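Local coordinates for L-glyceraldehyde 3-phosphate reductase (Clostridium beijerinckii, PDB 6HG6), which binds NADPH in a TIM barrel and, as an aldo-keto reductase, probably uses it to reduce aldehydes such as furfural, at residues L62-G67 and L117-Q122; K101-P106 and R113-A118; H34-N39 and N43-L48; S72-F77 and I94-G99. All coordinates share one frame; numbering follows the deposited sequence. Where two conformers were deposited one is given.

Interaction 1. Residues L62-G67 and L117-Q122; sequences LANNYG and LASLDQ. With NDP (NADPH dihydro-nicotinamide-adenine-dinucleotide phosphate), chain B; EDO (1,2-ethanediol), chain J; EDO (1,2-ethanediol), chain F.
The beta-to-alpha loop that leaves barrel strand 59-61 is tied to helix 113-127 by Asn-64 and Ser-119, a small, buried and polar contact. Asn-64 ND2 donates to Ser-119 OG at 2.8 Å with an N-H...O angle of 155°; the hydroxyl oxygen lies somewhat out of the amide plane, tilted by 17°. Asn-64 holds its CG between the backbone N and the carbonyl carbon (chi1 57°), which swings the amide over to the helix. A serine suits this helix face because it is short enough to let the loop come close, and its hydroxyl oxygen accepts a hydrogen bond from the amide N-H. Since ND2 has a second acceptor in Tyr-115 OH, two bonds grip the nitrogen and fix the rotation of the amide. Asn-64 is also the second residue of a type I beta turn from Ala-63 to Tyr-66, closed by Tyr-66 N to Ala-63 O at 3.3 Å. At the end of the turn, Tyr-66 brings OH to 3.3 Å from C2D of the nicotinamide ribose of NADPH and bonds Lys-97 NZ. A tyrosine on a C-terminal barrel loop, beside a lysine and the nicotinamide half of NADPH, is typical of the aldo-keto reductase active site.

Interaction 2. Residues K101-P106 and R113-A118; sequences KMWEGP and RKYILA
Tyr-115 and Trp-103 form the tight centre of this contact, a T-shaped pair in which the tyrosine turns its edge to the face of the six-membered indole ring. The centroids are 5.4 Å apart and the planes stand at 77°; the closest carbons, Trp-103 CH2 and Tyr-115 CD1, approach to 3.7 Å. Ala-118, one helical turn on, sets its CB 4.0 Å from Trp-103 CH2, its small methyl leaving room for the wide indole. Trp-103 reaches the helix because its CG sits between the backbone N and the carbonyl carbon (chi1 65°). This beta-to-alpha loop of the TIM barrel, following strand 93-98, thereby folds back on the start of helix 113-127. At the inner end Met-102 CB lies 3.7 Å from Tyr-115 OH, near the ring plane; that hydroxyl is buried and has hydrogen-bonding partners in Asn-64 ND2 and Gly-99 N. The outward side is looser and charged. There Lys-101 NZ bridges to Glu-104 OE1 at 3.0 Å, meeting it on the syn side but 30° out of the carboxylate plane, both residues being exposed.

Interaction 3. Residues H34-N39 and N43-L48; sequences HNFGSN and NNMKEL. With EDO (1,2-ethanediol), chain F; EDO (1,2-ethanediol), chain E.
Phe-36 and Met-45 form a Met-aromatic contact where the loop after the first barrel strand, 28-31, turns into helix 42-54 of the TIM barrel. The sulfur-aromatic part is oblique: Met-45 SD lies 4.7 Å from the centroid of the Phe-36 ring and 49° off its normal. The two side chains slide past each other in opposite directions, which brings SD also to 3.5 Å from Phe-36 CA. A kink at the thioether (chi3 -98°) then turns the methyl CE away from the ring, toward a bound ethanediol. Flexible and polarisable, methionine can follow the contour of a phenyl group.

The apolar packing extends this patch one turn along the helix. Phe-36 CE2 rests 3.6 Å from Met-45 CB, while at the end of the ring Phe-36 CZ meets Leu-48 CD1 at 3.9 Å, so that the phenyl spans two side chains, one turn apart, on the same helix face. Phe-36 also touches Ala-73 of helix 72-85, through its CB, and Leu-48 continues onto helix 302-308.

Polar contacts involve the loop backbone and two asparagine amides. Asn-35, whose positive phi of 80° suits an asparagine, touches NADPH and makes a weak bond from ND2 to Ala-299 O. Gly-37 N gives a weak hydrogen bond to another ethanediol, and Asn-44 ND2 binds Ser-300 O. Between the segments a water donates to Asn-35 O at 2.8 Å and accepts from Asn-44 ND2 at 2.9 Å.

Interaction 4. Residues S72-F77 and I94-G99; sequences SAEENF and ISTKAG. With EDO (1,2-ethanediol), chain E.
Helix residues 72-77 run opposite to strand residues 94-98, with CA atoms nearest at Glu-74 and Thr-96, 8.5 Å apart, and at Phe-77 and Ile-94, 10.0 Å. Two side-chain pairs fill this distance, one polar and one apolar. Thr-96 OG1 donates to Glu-74 OE2 at 2.6 Å, a short bond that meets the carboxylate oxygen nearly along its C-O axis. Glu-74 is extended beyond CG (chi2 -178°), which gives it the length to cross from helix to strand, and the two side chains meet at about a right angle. The carboxylate is buried but well supplied: OE2 has a second partner in Ser-123 OG, and OE1 forms a salt bridge with Arg-126, an environment consistent with a charged glutamate. Threonine suits the strand, since it combines a beta-branched shape with a hydroxyl for this acid. One turn further, Phe-77 points the CE2 corner of its ring at Ile-94, with Ile-94 CD1 in the ring plane, 3.9 Å from Phe-77 CE2, and Ile-94 CG1 4.0 Å from the same atom. The helix and strand belong to the beta-alpha-beta crossover 59-61, 72-85, 93-98 of the TIM barrel. Lys-97, next to Thr-96, turns instead to Asp-61 and NADPH inside the barrel. On the outside Glu-74 and Thr-96 reach helix 113-127, Phe-77 touches Cys-49 of helix 42-54, and strand 93-98 lies between strands 59-61 and 132-137.

Interactions 1, 3 and 4 are buried, whereas interaction 2 is only partly so and lies farthest from the centre of the chain. Interactions 1 and 2 share helix 113-127 and meet at Tyr-115: the first is a polar anchor, the second an aromatic cover with a charged outer edge. Interaction 4 is nested within the chain loop closed by interaction 1, and Lys-97 joins them through Leu-62 O and Tyr-66 OH. Interaction 3 touches interaction 4 through Phe-36 O and Asn-76 ND2. The helix-to-strand contact of interaction 4 joins a buried acid to hydrocarbon packing; of the loop contacts near NADPH, interaction 1 relies on an amide and interaction 3 on apolar packing with one water bridge.

Interaction 1. Residues L62-G67 and L117-Q122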
# COMPACT_ATOMS: atom_id res chain seq x y z
N LEU A 62 -1.54 6.86 -2.44
CA LEU A 62 -0.68 7.79 -3.18
C LEU A 62 0.49 8.19 -2.30
O LEU A 62 0.59 7.78 -1.12
CB LEU A 62 -1.51 9.00 -3.59
CG LEU A 62 -2.59 8.67 -4.60
CD1 LEU A 62 -3.92 8.45 -3.86
CD2 LEU A 62 -2.70 9.78 -5.60
N ALA A 63 1.38 8.96 -2.91
CA ALA A 63 2.51 9.61 -2.26
C ALA A 63 2.73 10.88 -3.08
O ALA A 63 2.37 10.94 -4.28
CB ALA A 63 3.78 8.79 -2.25
N ASN A 64 3.37 11.83 -2.43
CA ASN A 64 3.67 13.10 -3.11
C ASN A 64 4.36 12.84 -4.45
O ASN A 64 3.98 13.48 -5.45
CB ASN A 64 4.44 14.06 -2.20
CG ASN A 64 5.75 13.57 -1.62
OD1 ASN A 64 6.22 12.45 -1.91
ND2 ASN A 64 6.35 14.45 -0.82
N ASN A 65 5.36 11.97 -4.47
CA ASN A 65 6.29 11.86 -5.60
C ASN A 65 5.86 10.80 -6.62
O ASN A 65 6.64 10.62 -7.59
CB ASN A 65 7.73 11.69 -5.14
CG ASN A 65 8.04 10.35 -4.50
OD1 ASN A 65 7.17 9.48 -4.43
ND2 ASN A 65 9.26 10.21 -4.03
N TYR A 66 4.66 10.22 -6.51
CA TYR A 66 4.19 9.25 -7.53
C TYR A 66 3.94 9.95 -8.86
O TYR A 66 3.38 11.08 -8.90
CB TYR A 66 2.94 8.52 -7.09
CG TYR A 66 3.13 7.58 -5.93
CD1 TYR A 66 4.39 7.28 -5.43
CD2 TYR A 66 2.08 6.81 -5.48
CE1 TYR A 66 4.58 6.34 -4.44
CE2 TYR A 66 2.24 5.90 -4.45
CZ TYR A 66 3.50 5.66 -3.91
OH TYR A 66 3.69 4.77 -2.86
N GLY A 67 4.36 9.28 -9.93
CA GLY A 67 4.23 9.73 -11.32
C GLY A 67 4.82 8.66 -12.23
O GLY A 67 4.37 7.52 -12.21
N LEU A 117 5.18 19.16 6.36
CA LEU A 117 3.97 19.98 6.35
C LEU A 117 3.83 20.72 5.02
O LEU A 117 2.69 20.84 4.58
CB LEU A 117 3.96 20.89 7.57
CG LEU A 117 3.91 20.16 8.92
CD1 LEU A 117 3.89 21.19 10.03
CD2 LEU A 117 2.68 19.32 8.97
N ALA A 118 4.88 21.28 4.46
CA ALA A 118 4.79 21.94 3.13
C ALA A 118 4.30 20.93 2.10
O ALA A 118 3.45 21.27 1.27
CB ALA A 118 6.11 22.56 2.74
N SER A 119 4.80 19.71 2.14
CA SER A 119 4.39 18.66 1.19
C SER A 119 2.92 18.32 1.35
O SER A 119 2.21 18.22 0.36
CB SER A 119 5.20 17.41 1.37
OG SER A 119 4.80 16.52 0.34
N LEU A 120 2.44 18.16 2.58
CA LEU A 120 1.01 17.84 2.78
C LEU A 120 0.14 18.91 2.16
O LEU A 120 -0.83 18.58 1.56
CB LEU A 120 0.71 17.67 4.26
CG LEU A 120 -0.75 17.38 4.58
CD1 LEU A 120 -1.28 16.12 3.94
CD2 LEU A 120 -0.91 17.34 6.09
N ASP A 121 0.45 20.18 2.34
CA ASP A 121 -0.35 21.25 1.73
C ASP A 121 -0.35 21.10 0.20
O ASP A 121 -1.42 21.31 -0.44
CB ASP A 121 0.20 22.60 2.16
CG ASP A 121 -0.14 23.02 3.57
OD1 ASP A 121 -0.96 22.30 4.20
OD2 ASP A 121 0.46 24.07 4.06
N GLN A 122 0.80 20.82 -0.38
CA GLN A 122 0.87 20.63 -1.85
C GLN A 122 -0.01 19.44 -2.26
O GLN A 122 -0.74 19.60 -3.26
CB GLN A 122 2.27 20.33 -2.36
CG GLN A 122 3.27 21.48 -2.27
CD GLN A 122 4.60 21.08 -2.89
OE1 GLN A 122 4.79 19.99 -3.49
NE2 GLN A 122 5.56 22.01 -2.81
PA NDP B . 2.63 -5.20 -7.32
O1A NDP B . 3.79 -5.93 -6.73
O2A NDP B . 1.20 -5.58 -7.10
O5B NDP B . 2.88 -4.98 -8.89
C5B NDP B . 1.86 -4.31 -9.69
C4B NDP B . 2.12 -4.57 -11.15
O4B NDP B . 2.15 -6.00 -11.35
C3B NDP B . 1.06 -4.05 -12.14
O3B NDP B . 1.30 -2.71 -12.57
C2B NDP B . 1.23 -5.04 -13.28
O2B NDP B . 2.38 -4.64 -14.02
C1B NDP B . 1.50 -6.34 -12.55
N9A NDP B . 0.32 -7.12 -12.19
C8A NDP B . -0.66 -6.79 -11.29
N7A NDP B . -1.56 -7.72 -11.13
C5A NDP B . -1.15 -8.74 -11.98
C6A NDP B . -1.69 -10.01 -12.27
N6A NDP B . -2.81 -10.48 -11.71
N1A NDP B . -1.03 -10.79 -13.16
C2A NDP B . 0.09 -10.31 -13.72
N3A NDP B . 0.69 -9.14 -13.52
C4A NDP B . 0.01 -8.39 -12.63
O3 NDP B . 2.67 -3.68 -6.76
PN NDP B . 3.60 -2.40 -7.01
O1N NDP B . 3.08 -1.72 -8.23
O2N NDP B . 5.05 -2.75 -6.92
O5D NDP B . 3.22 -1.53 -5.72
C5D NDP B . 1.81 -1.40 -5.38
C4D NDP B . 1.60 -0.13 -4.60
O4D NDP B . 2.37 -0.18 -3.38
C3D NDP B . 2.09 1.16 -5.25
O3D NDP B . 1.16 1.60 -6.24
C2D NDP B . 2.16 2.07 -4.02
O2D NDP B . 0.88 2.54 -3.68
C1D NDP B . 2.70 1.13 -2.95
N1N NDP B . 4.17 1.24 -2.79
C2N NDP B . 4.70 1.79 -1.65
C3N NDP B . 6.01 2.17 -1.55
C7N NDP B . 6.50 2.77 -0.26
O7N NDP B . 5.70 3.04 0.66
N7N NDP B . 7.80 3.03 -0.17
C4N NDP B . 6.89 1.94 -2.75
C5N NDP B . 6.27 1.16 -3.84
C6N NDP B . 5.02 0.78 -3.79
P2B NDP B . 2.39 -4.94 -15.61
O1X NDP B . 1.00 -4.98 -16.21
O2X NDP B . 3.23 -3.82 -16.19
O3X NDP B . 3.09 -6.29 -15.67
C1 EDO J . 1.04 24.25 6.79
O1 EDO J . -0.17 24.91 6.45
C2 EDO J . 1.31 24.23 8.24
O2 EDO J . 1.90 25.44 8.71
C1 EDO F . 3.30 6.72 -15.08
O1 EDO F . 2.24 6.80 -15.96
C2 EDO F . 3.79 5.36 -14.88
O2 EDO F . 4.34 5.23 -13.60

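Interaction 2. Residues K101-P106 and R113-A118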
# COMPACT_ATOMS: atom_id res chain seq x y z
N LYS A 101 12.29 11.94 -2.03
CA LYS A 101 12.63 13.20 -2.73
C LYS A 101 11.41 13.65 -3.53
O LYS A 101 10.87 12.84 -4.33
CB LYS A 101 13.84 13.08 -3.63
CG LYS A 101 14.23 14.42 -4.23
CD LYS A 101 15.48 14.32 -5.00
CE LYS A 101 15.87 15.65 -5.57
NZ LYS A 101 17.23 15.55 -6.12
N MET A 102 10.97 14.87 -3.27
CA MET A 102 9.83 15.46 -4.00
C MET A 102 10.31 16.66 -4.80
O MET A 102 9.91 16.76 -5.98
CB MET A 102 8.72 15.86 -3.02
CG MET A 102 7.55 16.53 -3.71
SD MET A 102 6.66 15.28 -4.69
CE MET A 102 5.61 16.36 -5.65
N TRP A 103 11.06 17.59 -4.22
CA TRP A 103 11.56 18.77 -4.96
C TRP A 103 13.00 19.00 -4.58
O TRP A 103 13.50 18.30 -3.69
CB TRP A 103 10.64 19.99 -4.77
CG TRP A 103 10.56 20.57 -3.39
CD1 TRP A 103 11.45 21.45 -2.83
CD2 TRP A 103 9.51 20.39 -2.42
NE1 TRP A 103 11.04 21.78 -1.55
CE2 TRP A 103 9.86 21.16 -1.29
CE3 TRP A 103 8.34 19.61 -2.34
CZ2 TRP A 103 9.05 21.22 -0.14
CZ3 TRP A 103 7.57 19.67 -1.21
CH2 TRP A 103 7.94 20.43 -0.10
N GLU A 104 13.68 19.85 -5.32
CA GLU A 104 15.13 20.02 -5.12
C GLU A 104 15.40 20.82 -3.85
O GLU A 104 14.53 21.56 -3.44
CB GLU A 104 15.76 20.75 -6.31
CG GLU A 104 15.59 20.00 -7.61
CD GLU A 104 16.25 18.63 -7.67
OE1 GLU A 104 17.33 18.44 -7.07
OE2 GLU A 104 15.64 17.73 -8.29
N GLY A 105 16.57 20.61 -3.26
CA GLY A 105 17.05 21.45 -2.15
C GLY A 105 16.76 20.84 -0.78
O GLY A 105 16.16 19.78 -0.67
N PRO A 106 17.18 21.52 0.30
CA PRO A 106 17.13 20.94 1.65
C PRO A 106 15.77 20.74 2.29
O PRO A 106 15.70 20.09 3.33
CB PRO A 106 18.00 21.92 2.46
CG PRO A 106 17.81 23.23 1.76
CD PRO A 106 17.75 22.86 0.29
N ARG A 113 10.03 18.81 9.71
CA ARG A 113 8.68 19.40 9.84
C ARG A 113 8.42 20.30 8.62
O ARG A 113 7.34 20.22 8.05
CB ARG A 113 8.60 20.18 11.16
CG ARG A 113 7.30 20.93 11.37
CD ARG A 113 7.44 21.64 12.70
NE ARG A 113 6.19 22.28 13.04
CZ ARG A 113 5.13 21.67 13.55
NH1 ARG A 113 5.18 20.38 13.83
NH2 ARG A 113 4.03 22.39 13.80
N LYS A 114 9.39 21.11 8.20
CA LYS A 114 9.22 22.00 7.03
C LYS A 114 8.78 21.19 5.81
O LYS A 114 7.75 21.50 5.22
CB LYS A 114 10.52 22.76 6.78
CG LYS A 114 10.66 23.34 5.39
CD LYS A 114 9.71 24.45 5.08
CE LYS A 114 10.16 25.21 3.83
NZ LYS A 114 9.37 26.43 3.59
N TYR A 115 9.51 20.13 5.45
CA TYR A 115 9.18 19.35 4.25
C TYR A 115 7.83 18.66 4.43
O TYR A 115 6.99 18.68 3.53
CB TYR A 115 10.32 18.38 3.96
CG TYR A 115 9.96 17.31 2.97
CD1 TYR A 115 9.35 17.61 1.77
CD2 TYR A 115 10.25 15.98 3.25
CE1 TYR A 115 9.04 16.60 0.86
CE2 TYR A 115 9.95 14.98 2.35
CZ TYR A 115 9.34 15.29 1.15
OH TYR A 115 8.99 14.27 0.30
N ILE A 116 7.66 17.99 5.56
CA ILE A 116 6.46 17.14 5.77
C ILE A 116 5.23 18.03 5.65
O ILE A 116 4.31 17.69 4.92
CB ILE A 116 6.57 16.34 7.07
CG1 ILE A 116 7.66 15.28 6.98
CG2 ILE A 116 5.21 15.80 7.45
CD1 ILE A 116 7.94 14.58 8.30
N LEU A 117 5.18 19.16 6.36
CA LEU A 117 3.97 19.98 6.35
C LEU A 117 3.83 20.72 5.02
O LEU A 117 2.69 20.84 4.58
CB LEU A 117 3.96 20.89 7.57
CG LEU A 117 3.91 20.16 8.92
CD1 LEU A 117 3.89 21.19 10.03
CD2 LEU A 117 2.68 19.32 8.97
N ALA A 118 4.88 21.28 4.46
CA ALA A 118 4.79 21.94 3.13
C ALA A 118 4.30 20.93 2.10
O ALA A 118 3.45 21.27 1.27
CB ALA A 118 6.11 22.56 2.74

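Interaction 3. Residues H34-N39 and N43-L48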
# COMPACT_ATOMS: atom_id res chain seq x y z
N HIS A 34 2.55 3.41 -10.06
CA HIS A 34 2.72 3.36 -11.52
C HIS A 34 1.39 3.48 -12.26
O HIS A 34 0.36 3.09 -11.69
CB HIS A 34 3.45 2.06 -11.90
CG HIS A 34 4.85 2.03 -11.38
ND1 HIS A 34 5.39 0.93 -10.73
CD2 HIS A 34 5.80 2.99 -11.34
CE1 HIS A 34 6.64 1.20 -10.39
NE2 HIS A 34 6.90 2.47 -10.72
N ASN A 35 1.47 4.01 -13.47
CA ASN A 35 0.42 4.10 -14.52
C ASN A 35 -0.54 5.26 -14.25
O ASN A 35 -1.57 5.30 -14.92
CB ASN A 35 -0.31 2.75 -14.65
CG ASN A 35 0.67 1.63 -14.91
OD1 ASN A 35 1.48 1.74 -15.80
ND2 ASN A 35 0.67 0.60 -14.09
N PHE A 36 -0.19 6.23 -13.39
CA PHE A 36 -1.03 7.42 -13.12
C PHE A 36 -0.25 8.72 -13.33
O PHE A 36 -0.69 9.78 -12.83
CB PHE A 36 -1.60 7.34 -11.70
CG PHE A 36 -2.72 6.33 -11.66
CD1 PHE A 36 -2.43 4.97 -11.58
CD2 PHE A 36 -4.03 6.74 -11.67
CE1 PHE A 36 -3.46 4.04 -11.57
CE2 PHE A 36 -5.06 5.80 -11.66
CZ PHE A 36 -4.76 4.46 -11.64
N GLY A 37 0.86 8.63 -14.04
CA GLY A 37 1.77 9.77 -14.24
C GLY A 37 1.42 10.62 -15.44
O GLY A 37 0.36 10.46 -16.09
N SER A 38 2.34 11.52 -15.74
CA SER A 38 2.20 12.53 -16.81
C SER A 38 1.90 11.88 -18.15
O SER A 38 1.22 12.53 -18.96
CB SER A 38 3.46 13.33 -16.89
OG SER A 38 3.80 13.87 -15.66
N ASN A 39 2.50 10.72 -18.40
CA ASN A 39 2.43 10.00 -19.71
C ASN A 39 1.25 9.02 -19.76
O ASN A 39 1.05 8.45 -20.82
CB ASN A 39 3.71 9.23 -19.98
CG ASN A 39 4.87 10.16 -20.27
OD1 ASN A 39 4.75 11.02 -21.13
ND2 ASN A 39 5.95 10.00 -19.51
N ASN A 43 -8.40 8.24 -19.66
CA ASN A 43 -9.52 7.26 -19.71
C ASN A 43 -9.10 5.93 -19.06
O ASN A 43 -9.93 5.36 -18.33
CB ASN A 43 -10.11 7.13 -21.10
CG ASN A 43 -10.88 8.38 -21.52
OD1 ASN A 43 -10.90 8.74 -22.69
ND2 ASN A 43 -11.50 9.06 -20.57
N ASN A 44 -7.85 5.47 -19.24
CA ASN A 44 -7.39 4.21 -18.61
C ASN A 44 -7.30 4.41 -17.09
O ASN A 44 -7.71 3.50 -16.37
CB ASN A 44 -6.05 3.70 -19.13
CG ASN A 44 -5.79 2.28 -18.66
OD1 ASN A 44 -6.54 1.35 -18.98
ND2 ASN A 44 -4.74 2.09 -17.88
N MET A 45 -6.77 5.54 -16.61
CA MET A 45 -6.64 5.77 -15.15
C MET A 45 -8.03 5.76 -14.52
O MET A 45 -8.18 5.15 -13.45
CB MET A 45 -6.00 7.13 -14.84
CG MET A 45 -4.59 7.20 -15.32
SD MET A 45 -3.84 8.78 -14.81
CE MET A 45 -4.02 9.75 -16.29
N LYS A 46 -8.99 6.45 -15.13
CA LYS A 46 -10.39 6.46 -14.62
C LYS A 46 -10.91 5.05 -14.55
O LYS A 46 -11.45 4.69 -13.50
CB LYS A 46 -11.35 7.27 -15.50
CG LYS A 46 -11.36 8.76 -15.24
CD LYS A 46 -12.02 9.54 -16.33
CE LYS A 46 -13.36 9.03 -16.76
NZ LYS A 46 -13.80 9.63 -18.04
N GLU A 47 -10.77 4.27 -15.62
CA GLU A 47 -11.30 2.89 -15.68
C GLU A 47 -10.64 2.05 -14.61
O GLU A 47 -11.33 1.19 -14.03
CB GLU A 47 -11.16 2.29 -17.08
CG GLU A 47 -12.11 2.93 -18.04
CD GLU A 47 -13.58 2.83 -17.63
OE1 GLU A 47 -14.00 1.73 -17.20
OE2 GLU A 47 -14.31 3.87 -17.73
N LEU A 48 -9.36 2.27 -14.32
CA LEU A 48 -8.68 1.46 -13.28
C LEU A 48 -9.31 1.78 -11.92
O LEU A 48 -9.61 0.84 -11.16
CB LEU A 48 -7.18 1.74 -13.25
CG LEU A 48 -6.37 1.15 -14.39
CD1 LEU A 48 -4.91 1.60 -14.28
CD2 LEU A 48 -6.46 -0.35 -14.36
C1 EDO F . 3.30 6.72 -15.08
O1 EDO F . 2.24 6.80 -15.96
C2 EDO F . 3.79 5.36 -14.88
O2 EDO F . 4.34 5.23 -13.60
C1 EDO E . -3.81 12.79 -18.27
O1 EDO E . -4.65 13.56 -17.43
C2 EDO E . -2.37 13.13 -18.15
O2 EDO E . -1.59 12.19 -17.44
O HOH W 1 -3.07 4.28 -16.99

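Interaction 4. Residues S72-F77 and I94-G99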
# COMPACT_ATOMS: atom_id res chain seq x y z
N SER A 72 2.27 14.09 -10.32
CA SER A 72 1.33 13.85 -11.44
C SER A 72 0.25 12.86 -11.01
O SER A 72 -0.89 13.03 -11.45
CB SER A 72 2.03 13.44 -12.72
OG SER A 72 2.91 12.36 -12.50
N ALA A 73 0.58 11.82 -10.27
CA ALA A 73 -0.43 10.83 -9.85
C ALA A 73 -1.48 11.53 -8.97
O ALA A 73 -2.67 11.34 -9.20
CB ALA A 73 0.20 9.64 -9.18
N GLU A 74 -1.04 12.34 -8.03
CA GLU A 74 -1.95 13.11 -7.14
C GLU A 74 -2.85 14.03 -7.98
O GLU A 74 -4.06 14.07 -7.74
CB GLU A 74 -1.15 13.90 -6.10
CG GLU A 74 -0.70 13.06 -4.93
CD GLU A 74 0.06 13.89 -3.90
OE1 GLU A 74 0.52 15.00 -4.33
OE2 GLU A 74 0.19 13.48 -2.73
N GLU A 75 -2.29 14.76 -8.94
CA GLU A 75 -3.07 15.67 -9.80
C GLU A 75 -4.09 14.87 -10.63
O GLU A 75 -5.23 15.32 -10.78
CB GLU A 75 -2.17 16.48 -10.73
CG GLU A 75 -1.46 17.60 -10.02
CD GLU A 75 -0.75 18.59 -10.95
OE1 GLU A 75 -0.73 18.35 -12.17
OE2 GLU A 75 -0.22 19.58 -10.44
N ASN A 76 -3.66 13.76 -11.21
CA ASN A 76 -4.57 12.90 -11.99
C ASN A 76 -5.70 12.38 -11.08
O ASN A 76 -6.88 12.42 -11.52
CB ASN A 76 -3.78 11.82 -12.71
CG ASN A 76 -3.07 12.35 -13.93
OD1 ASN A 76 -3.60 13.24 -14.63
ND2 ASN A 76 -1.97 11.72 -14.31
N PHE A 77 -5.38 11.88 -9.91
CA PHE A 77 -6.39 11.36 -8.97
C PHE A 77 -7.32 12.52 -8.56
O PHE A 77 -8.54 12.33 -8.45
CB PHE A 77 -5.74 10.71 -7.76
CG PHE A 77 -6.74 9.92 -6.95
CD1 PHE A 77 -7.36 8.82 -7.52
CD2 PHE A 77 -7.05 10.28 -5.66
CE1 PHE A 77 -8.25 8.06 -6.79
CE2 PHE A 77 -7.96 9.51 -4.94
CZ PHE A 77 -8.57 8.43 -5.51
N ILE A 94 -8.12 7.62 1.32
CA ILE A 94 -7.07 8.18 0.46
C ILE A 94 -5.87 8.47 1.33
O ILE A 94 -6.00 9.12 2.38
CB ILE A 94 -7.60 9.42 -0.25
CG1 ILE A 94 -8.86 9.11 -1.05
CG2 ILE A 94 -6.47 9.99 -1.10
CD1 ILE A 94 -9.63 10.34 -1.48
N SER A 95 -4.72 7.99 0.92
CA SER A 95 -3.48 8.29 1.66
C SER A 95 -2.57 9.18 0.81
O SER A 95 -2.64 9.17 -0.44
CB SER A 95 -2.75 7.04 2.02
OG SER A 95 -2.37 6.37 0.81
N THR A 96 -1.66 9.85 1.49
CA THR A 96 -0.46 10.37 0.80
C THR A 96 0.70 10.31 1.81
O THR A 96 0.49 9.85 2.96
CB THR A 96 -0.66 11.74 0.16
OG1 THR A 96 0.46 11.87 -0.73
CG2 THR A 96 -0.73 12.85 1.17
N LYS A 97 1.88 10.69 1.37
CA LYS A 97 3.12 10.51 2.13
C LYS A 97 4.09 11.62 1.75
O LYS A 97 3.97 12.20 0.67
CB LYS A 97 3.77 9.16 1.80
CG LYS A 97 2.81 8.01 1.55
CD LYS A 97 3.54 6.66 1.46
CE LYS A 97 2.64 5.49 1.17
NZ LYS A 97 2.22 5.51 -0.24
N ALA A 98 5.03 11.84 2.65
CA ALA A 98 6.20 12.70 2.45
C ALA A 98 7.37 12.03 3.16
O ALA A 98 7.19 11.47 4.29
CB ALA A 98 5.91 14.07 3.02
N GLY A 99 8.53 12.04 2.53
CA GLY A 99 9.75 11.48 3.16
C GLY A 99 10.82 11.07 2.17
O GLY A 99 12.00 10.97 2.58
C1 EDO E . -3.81 12.79 -18.27
O1 EDO E . -4.65 13.56 -17.43
C2 EDO E . -2.37 13.13 -18.15
O2 EDO E . -1.59 12.19 -17.44